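Serpin B3 (Homo sapiens, PDB 4ZK3) probably inhibits proteases as a member of the serpin family and, as Pso p27, forms large aggregates associated with psoriasis. Local coordinates at residues 18-23 / 253-258; 7-12 / 265-270. One frame throughout, in Å; residues are numbered along the deposited sequence.

Interaction 1: 18-23 / 253-258; sequences QFRKSK and GLQKLE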
loop_
_atom_site.group_PDB
_atom_site.type_symbol
_atom_site.label_atom_id
_atom_site.label_comp_id
_atom_site.label_asym_id
_atom_site.label_seq_id
_atom_site.Cartn_x
_atom_site.Cartn_y
_atom_site.Cartn_z
ATOM N N GLN A 18 11.269 7.573 3.512
ATOM C CA GLN A 18 11.721 6.854 4.696
ATOM C C GLN A 18 12.174 5.438 4.397
ATOM O O GLN A 18 13.249 5.007 4.864
ATOM C CB GLN A 18 10.644 6.858 5.798
ATOM C CG GLN A 18 10.280 8.288 6.224
ATOM C CD GLN A 18 11.515 9.026 6.763
ATOM O OE1 GLN A 18 12.279 8.491 7.595
ATOM N NE2 GLN A 18 11.768 10.197 6.211
ATOM N N PHE A 19 11.392 4.737 3.574
ATOM C CA PHE A 19 11.651 3.361 3.235
ATOM C C PHE A 19 12.981 3.213 2.485
ATOM O O PHE A 19 13.660 2.196 2.636
ATOM C CB PHE A 19 10.530 2.754 2.388
ATOM C CG PHE A 19 9.235 2.599 3.106
ATOM C CD1 PHE A 19 9.164 2.575 4.472
ATOM C CD2 PHE A 19 8.061 2.449 2.382
ATOM C CE1 PHE A 19 7.962 2.457 5.110
ATOM C CE2 PHE A 19 6.859 2.300 3.019
ATOM C CZ PHE A 19 6.806 2.308 4.392
ATOM N N ARG A 20 13.338 4.220 1.727
ATOM C CA ARG A 20 14.623 4.230 1.039
ATOM C C ARG A 20 15.841 4.004 1.943
ATOM O O ARG A 20 16.897 3.576 1.457
ATOM C CB ARG A 20 14.848 5.554 0.366
ATOM C CG ARG A 20 13.916 5.749 -0.804
ATOM C CD ARG A 20 14.222 7.025 -1.516
ATOM N NE ARG A 20 15.483 6.863 -2.214
ATOM C CZ ARG A 20 16.151 7.842 -2.789
ATOM N NH1 ARG A 20 15.651 9.054 -2.794
ATOM N NH2 ARG A 20 17.304 7.601 -3.398
ATOM N N LYS A 21 15.692 4.297 3.236
ATOM C CA LYS A 21 16.795 4.195 4.193
ATOM C C LYS A 21 17.134 2.836 4.693
ATOM O O LYS A 21 18.188 2.684 5.251
ATOM C CB LYS A 21 16.518 5.067 5.375
ATOM C CG LYS A 21 16.405 6.503 4.906
ATOM C CD LYS A 21 15.983 7.421 5.999
ATOM C CE LYS A 21 16.073 8.826 5.465
ATOM N NZ LYS A 21 15.246 9.688 6.326
ATOM N N SER A 22 16.259 1.849 4.536
ATOM C CA SER A 22 16.591 0.479 4.988
ATOM C C SER A 22 17.423 -0.180 3.904
ATOM O O SER A 22 17.444 0.294 2.751
ATOM C CB SER A 22 15.349 -0.369 5.198
ATOM O OG SER A 22 14.968 -0.927 3.946
ATOM N N LYS A 23 18.047 -1.302 4.278
ATOM C CA LYS A 23 18.987 -2.062 3.418
ATOM C C LYS A 23 18.301 -2.887 2.308
ATOM O O LYS A 23 18.886 -3.103 1.227
ATOM C CB LYS A 23 19.883 -2.984 4.275
ATOM C CG LYS A 23 19.162 -4.198 4.870
ATOM C CD LYS A 23 19.539 -4.433 6.319
ATOM C CE LYS A 23 18.938 -3.368 7.232
ATOM N NZ LYS A 23 19.596 -3.359 8.567
ATOM N N GLY A 253 20.239 4.987 -13.551
ATOM C CA GLY A 253 19.525 6.270 -13.406
ATOM C C GLY A 253 18.415 6.332 -12.333
ATOM O O GLY A 253 17.790 7.373 -12.185
ATOM N N LEU A 254 18.164 5.241 -11.590
ATOM C CA LEU A 254 17.003 5.193 -10.665
ATOM C C LEU A 254 17.087 6.250 -9.564
ATOM O O LEU A 254 16.097 6.922 -9.278
ATOM C CB LEU A 254 16.785 3.782 -10.068
ATOM C CG LEU A 254 15.510 3.658 -9.199
ATOM C CD1 LEU A 254 14.300 3.927 -10.058
ATOM C CD2 LEU A 254 15.319 2.295 -8.565
ATOM N N GLN A 255 18.281 6.441 -8.995
ATOM C CA GLN A 255 18.451 7.377 -7.874
ATOM C C GLN A 255 17.973 8.779 -8.218
ATOM O O GLN A 255 17.337 9.421 -7.386
ATOM C CB GLN A 255 19.901 7.401 -7.353
ATOM C CG GLN A 255 20.010 7.316 -5.831
ATOM C CD GLN A 255 21.154 8.156 -5.273
ATOM O OE1 GLN A 255 22.091 7.626 -4.698
ATOM N NE2 GLN A 255 21.069 9.473 -5.439
ATOM N N LYS A 256 18.200 9.239 -9.438
ATOM C CA LYS A 256 17.703 10.562 -9.815
ATOM C C LYS A 256 16.179 10.572 -9.900
ATOM O O LYS A 256 15.528 11.492 -9.371
ATOM C CB LYS A 256 18.244 11.038 -11.170
ATOM C CG LYS A 256 17.921 12.518 -11.472
ATOM C CD LYS A 256 17.932 12.836 -12.963
ATOM C CE LYS A 256 17.639 14.307 -13.237
ATOM N NZ LYS A 256 17.991 14.750 -14.624
ATOM N N LEU A 257 15.618 9.569 -10.587
ATOM C CA LEU A 257 14.173 9.468 -10.743
ATOM C C LEU A 257 13.517 9.496 -9.380
ATOM O O LEU A 257 12.520 10.191 -9.191
ATOM C CB LEU A 257 13.816 8.196 -11.489
ATOM C CG LEU A 257 12.360 7.931 -11.865
ATOM C CD1 LEU A 257 11.833 9.036 -12.765
ATOM C CD2 LEU A 257 12.249 6.567 -12.555
ATOM N N GLU A 258 14.101 8.796 -8.412
ATOM C CA GLU A 258 13.533 8.799 -7.065
ATOM C C GLU A 258 13.542 10.195 -6.417
ATOM O O GLU A 258 12.650 10.510 -5.647
ATOM C CB GLU A 258 14.206 7.774 -6.160
ATOM C CG GLU A 258 13.959 6.322 -6.577
ATOM C CD GLU A 258 14.832 5.345 -5.805
ATOM O OE1 GLU A 258 16.073 5.544 -5.776
ATOM O OE2 GLU A 258 14.307 4.382 -5.237
#
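Arg20 reaches from the type I turn Phe19-Ser22, at the end of helix 4-19, to Glu258 of helix 254-260, and this pair of opposite charges carries the contact. NH2 of Arg20 lies 3.4 Å from OE1 of Glu258 in a salt bridge whose oxygen sits over a face of the guanidinium, well out of its plane, with no N-H aimed at it. The attraction is therefore one of charge alone, and the out-of-plane position rules out a flat, two-pronged pairing of the two groups. The carboxylate and guanidinium planes are tilted 41° from each other.

Packing supplies the rest. CB of Glu258 lies over the centre of the same guanidinium, 3.8 Å above its plane, and thus the root of the glutamate as well as its acid end underlies the arginine. At the edge of the group, close to its plane, NH2 of Arg20 meets CG of Gln255 at 3.7 Å. The two side chains cross nearly at right angles, and the glutamine contributes its aliphatic part here, while its NE2 makes a weak hydrogen bond to Glu259. A bend at chi3 (71°) in an otherwise stretched arginine chain turns the guanidinium as it reaches the helix.

Within segment 18-23, the hydrogen bond from Ser22 N to Phe19 O, at 3.2 Å, closes the type I turn on which Arg20 is mounted.

The second oxygen of Glu258, OE2, forms a salt bridge with Arg386 of strand 380-387, so the carboxylate is shared by two arginines. In the same helix Leu254 and Leu257 pack on Pro248 of strand 241-248 and Leu370 of strand 369-375, whereas Phe19 stacks on Tyr293 and meets Tyr29 edge-to-face, joining the end of helix 4-19 to strands 276-294 and 27-29.

Interaction 2: 7-12 / 265-270; sequences ANTKFM and KLMEWT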
loop_
_atom_site.group_PDB
_atom_site.type_symbol
_atom_site.label_atom_id
_atom_site.label_comp_id
_atom_site.label_asym_id
_atom_site.label_seq_id
_atom_site.Cartn_x
_atom_site.Cartn_y
_atom_site.Cartn_z
ATOM N N ALA A 7 -3.969 13.714 -1.443
ATOM C CA ALA A 7 -3.473 13.568 -0.094
ATOM C C ALA A 7 -2.810 12.173 0.059
ATOM O O ALA A 7 -1.670 12.087 0.460
ATOM C CB ALA A 7 -4.603 13.755 0.905
ATOM N N ASN A 8 -3.547 11.119 -0.319
ATOM C CA ASN A 8 -3.081 9.725 -0.194
ATOM C C ASN A 8 -1.763 9.475 -0.951
ATOM O O ASN A 8 -0.843 8.814 -0.428
ATOM C CB ASN A 8 -4.214 8.780 -0.636
ATOM C CG ASN A 8 -5.543 8.972 0.202
ATOM O OD1 ASN A 8 -5.527 9.431 1.368
ATOM N ND2 ASN A 8 -6.676 8.602 -0.394
ATOM N N THR A 9 -1.678 10.018 -2.170
ATOM C CA THR A 9 -0.463 9.953 -2.979
ATOM C C THR A 9 0.712 10.707 -2.357
ATOM O O THR A 9 1.859 10.251 -2.418
ATOM C CB THR A 9 -0.741 10.424 -4.416
ATOM O OG1 THR A 9 -1.709 9.557 -5.018
ATOM C CG2 THR A 9 0.537 10.341 -5.270
ATOM N N LYS A 10 0.450 11.830 -1.708
ATOM C CA LYS A 10 1.542 12.550 -1.010
ATOM C C LYS A 10 2.101 11.791 0.169
ATOM O O LYS A 10 3.327 11.680 0.356
ATOM C CB LYS A 10 1.043 13.924 -0.541
ATOM C CG LYS A 10 0.678 14.881 -1.691
ATOM C CD LYS A 10 0.067 16.173 -1.159
ATOM C CE LYS A 10 -0.280 17.138 -2.269
ATOM N NZ LYS A 10 0.964 17.660 -2.916
ATOM N N PHE A 11 1.200 11.247 0.968
ATOM C CA PHE A 11 1.575 10.363 2.072
ATOM C C PHE A 11 2.369 9.179 1.569
ATOM O O PHE A 11 3.412 8.835 2.160
ATOM C CB PHE A 11 0.300 9.914 2.817
ATOM C CG PHE A 11 0.541 8.975 3.933
ATOM C CD1 PHE A 11 1.406 9.274 4.939
ATOM C CD2 PHE A 11 -0.185 7.756 4.010
ATOM C CE1 PHE A 11 1.602 8.410 6.015
ATOM C CE2 PHE A 11 0.026 6.879 5.054
ATOM C CZ PHE A 11 0.925 7.198 6.072
ATOM N N MET A 12 1.937 8.604 0.449
ATOM C CA MET A 12 2.690 7.527 -0.230
ATOM C C MET A 12 4.159 7.926 -0.522
ATOM O O MET A 12 5.081 7.171 -0.205
ATOM C CB MET A 12 1.976 7.075 -1.534
ATOM C CG MET A 12 2.690 5.975 -2.377
ATOM S SD MET A 12 1.898 5.841 -3.972
ATOM C CE MET A 12 2.877 7.076 -4.839
ATOM N N LYS A 265 4.459 15.628 -9.819
ATOM C CA LYS A 265 5.090 15.113 -11.035
ATOM C C LYS A 265 4.504 13.772 -11.497
ATOM O O LYS A 265 4.253 13.569 -12.702
ATOM C CB LYS A 265 6.605 14.909 -10.823
ATOM C CG LYS A 265 7.416 16.171 -10.493
ATOM C CD LYS A 265 7.881 16.853 -11.766
ATOM C CE LYS A 265 7.799 18.377 -11.663
ATOM N NZ LYS A 265 8.016 19.059 -12.975
ATOM N N LEU A 266 4.288 12.847 -10.552
ATOM C CA LEU A 266 3.619 11.580 -10.887
ATOM C C LEU A 266 2.294 11.795 -11.580
ATOM O O LEU A 266 1.961 11.144 -12.585
ATOM C CB LEU A 266 3.355 10.770 -9.626
ATOM C CG LEU A 266 2.914 9.299 -9.819
ATOM C CD1 LEU A 266 3.959 8.563 -10.634
ATOM C CD2 LEU A 266 2.737 8.526 -8.522
ATOM N N MET A 267 1.517 12.716 -11.028
ATOM C CA MET A 267 0.193 12.976 -11.561
ATOM C C MET A 267 0.265 13.513 -12.961
ATOM O O MET A 267 -0.537 13.151 -13.799
ATOM C CB MET A 267 -0.608 13.891 -10.634
ATOM C CG MET A 267 -0.905 13.192 -9.305
ATOM S SD MET A 267 -1.886 14.142 -8.137
ATOM C CE MET A 267 -1.348 13.494 -6.541
ATOM N N GLU A 268 1.277 14.310 -13.239
ATOM C CA GLU A 268 1.418 14.863 -14.572
ATOM C C GLU A 268 1.812 13.774 -15.569
ATOM O O GLU A 268 1.119 13.517 -16.558
ATOM C CB GLU A 268 2.473 15.956 -14.534
ATOM C CG GLU A 268 2.334 16.972 -15.646
ATOM C CD GLU A 268 3.589 17.783 -15.828
ATOM O OE1 GLU A 268 4.149 18.226 -14.795
ATOM O OE2 GLU A 268 4.021 17.946 -16.999
ATOM N N TRP A 269 2.921 13.110 -15.259
ATOM C CA TRP A 269 3.585 12.183 -16.153
ATOM C C TRP A 269 2.787 10.919 -16.475
ATOM O O TRP A 269 2.990 10.302 -17.541
ATOM C CB TRP A 269 4.927 11.750 -15.549
ATOM C CG TRP A 269 5.915 12.890 -15.384
ATOM C CD1 TRP A 269 5.883 14.097 -16.031
ATOM C CD2 TRP A 269 7.079 12.911 -14.567
ATOM N NE1 TRP A 269 6.942 14.870 -15.639
ATOM C CE2 TRP A 269 7.704 14.164 -14.756
ATOM C CE3 TRP A 269 7.667 11.995 -13.692
ATOM C CZ2 TRP A 269 8.891 14.515 -14.112
ATOM C CZ3 TRP A 269 8.836 12.355 -13.029
ATOM C CH2 TRP A 269 9.442 13.595 -13.253
ATOM N N THR A 270 1.929 10.503 -15.535
ATOM C CA THR A 270 1.296 9.192 -15.629
ATOM C C THR A 270 -0.175 9.331 -15.911
ATOM O O THR A 270 -0.909 8.357 -15.795
ATOM C CB THR A 270 1.475 8.336 -14.364
ATOM O OG1 THR A 270 0.666 8.882 -13.312
ATOM C CG2 THR A 270 2.949 8.254 -13.950
#
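Thr9 and Leu266 mark the nearest passage of the two backbones, their CA atoms 9.0 Å apart. Segments 7-12 and 265-269 are both helical, and their N-to-C directions make an angle of 117°. At a closest axis distance of 11.7 Å, the contact is made by side-chain ends, mostly methyl groups.

Thr9 and Met267 reach toward each other tip to tip. The terminal methyl CE of Met267 comes 3.8 Å from CB of Thr9 and lies almost as near its methyl CG2. Beyond CG the methionine is extended (chi2 -178°), which carries the methyl across the gap. The hydroxyl of Thr9 is turned to its own helix, where OG1 is hydrogen-bonded to the carbonyl of Ser5, leaving the apolar branch for the methionine.

One turn further along, CE of Met12 meets CD2 of Leu266 at 4.0 Å, the two side chains crossing at about a right angle. CG2 of Thr9 lies 4.3 Å from the same leucine methyl, and CD2 thus faces both residues of the first helix. Ile381 of strand 380-387 touches Thr9, Met12 and Leu266, closing this buried apolar cluster.

At the end of the second helix, Leu266 O is gripped twice by Thr270, from opposite faces of the carbonyl plane: by OG1 at 2.7 Å and by the backbone N at 3.0 Å. The hydroxyl stands above that plane, 38° out of it, and ties Thr270, the first residue to leave helical geometry, back to the last turn.

The whole is apolar helix-helix packing with a strand residue, Ile381, touching both helices, consistent with the serpin fold, in which the N-terminal helix (helix A) packs with the short helices G and H beside the strands of sheet B.

In the fold
From the N terminus, helix 4-19 enters both contacts: residues 7-12 belong to interaction 2 and residues 18-23, at and beyond its far end, to interaction 1. The chain then runs through helices 31-42 to 140-153 and strands up to 241-248 before returning with the consecutive helices 254-260 and 263-269. Residues 253-258 close a loop of 229 intervening residues, and residues 265-270 close a slightly longer one of 252, inside which the first is nested. The centres of the two contacts are 16 Å apart. Together they tie the N-terminal helix at two levels to the pair of late helices, one mainly through charge with some packing, the other through apolar packing, with strand 380-387 touching both.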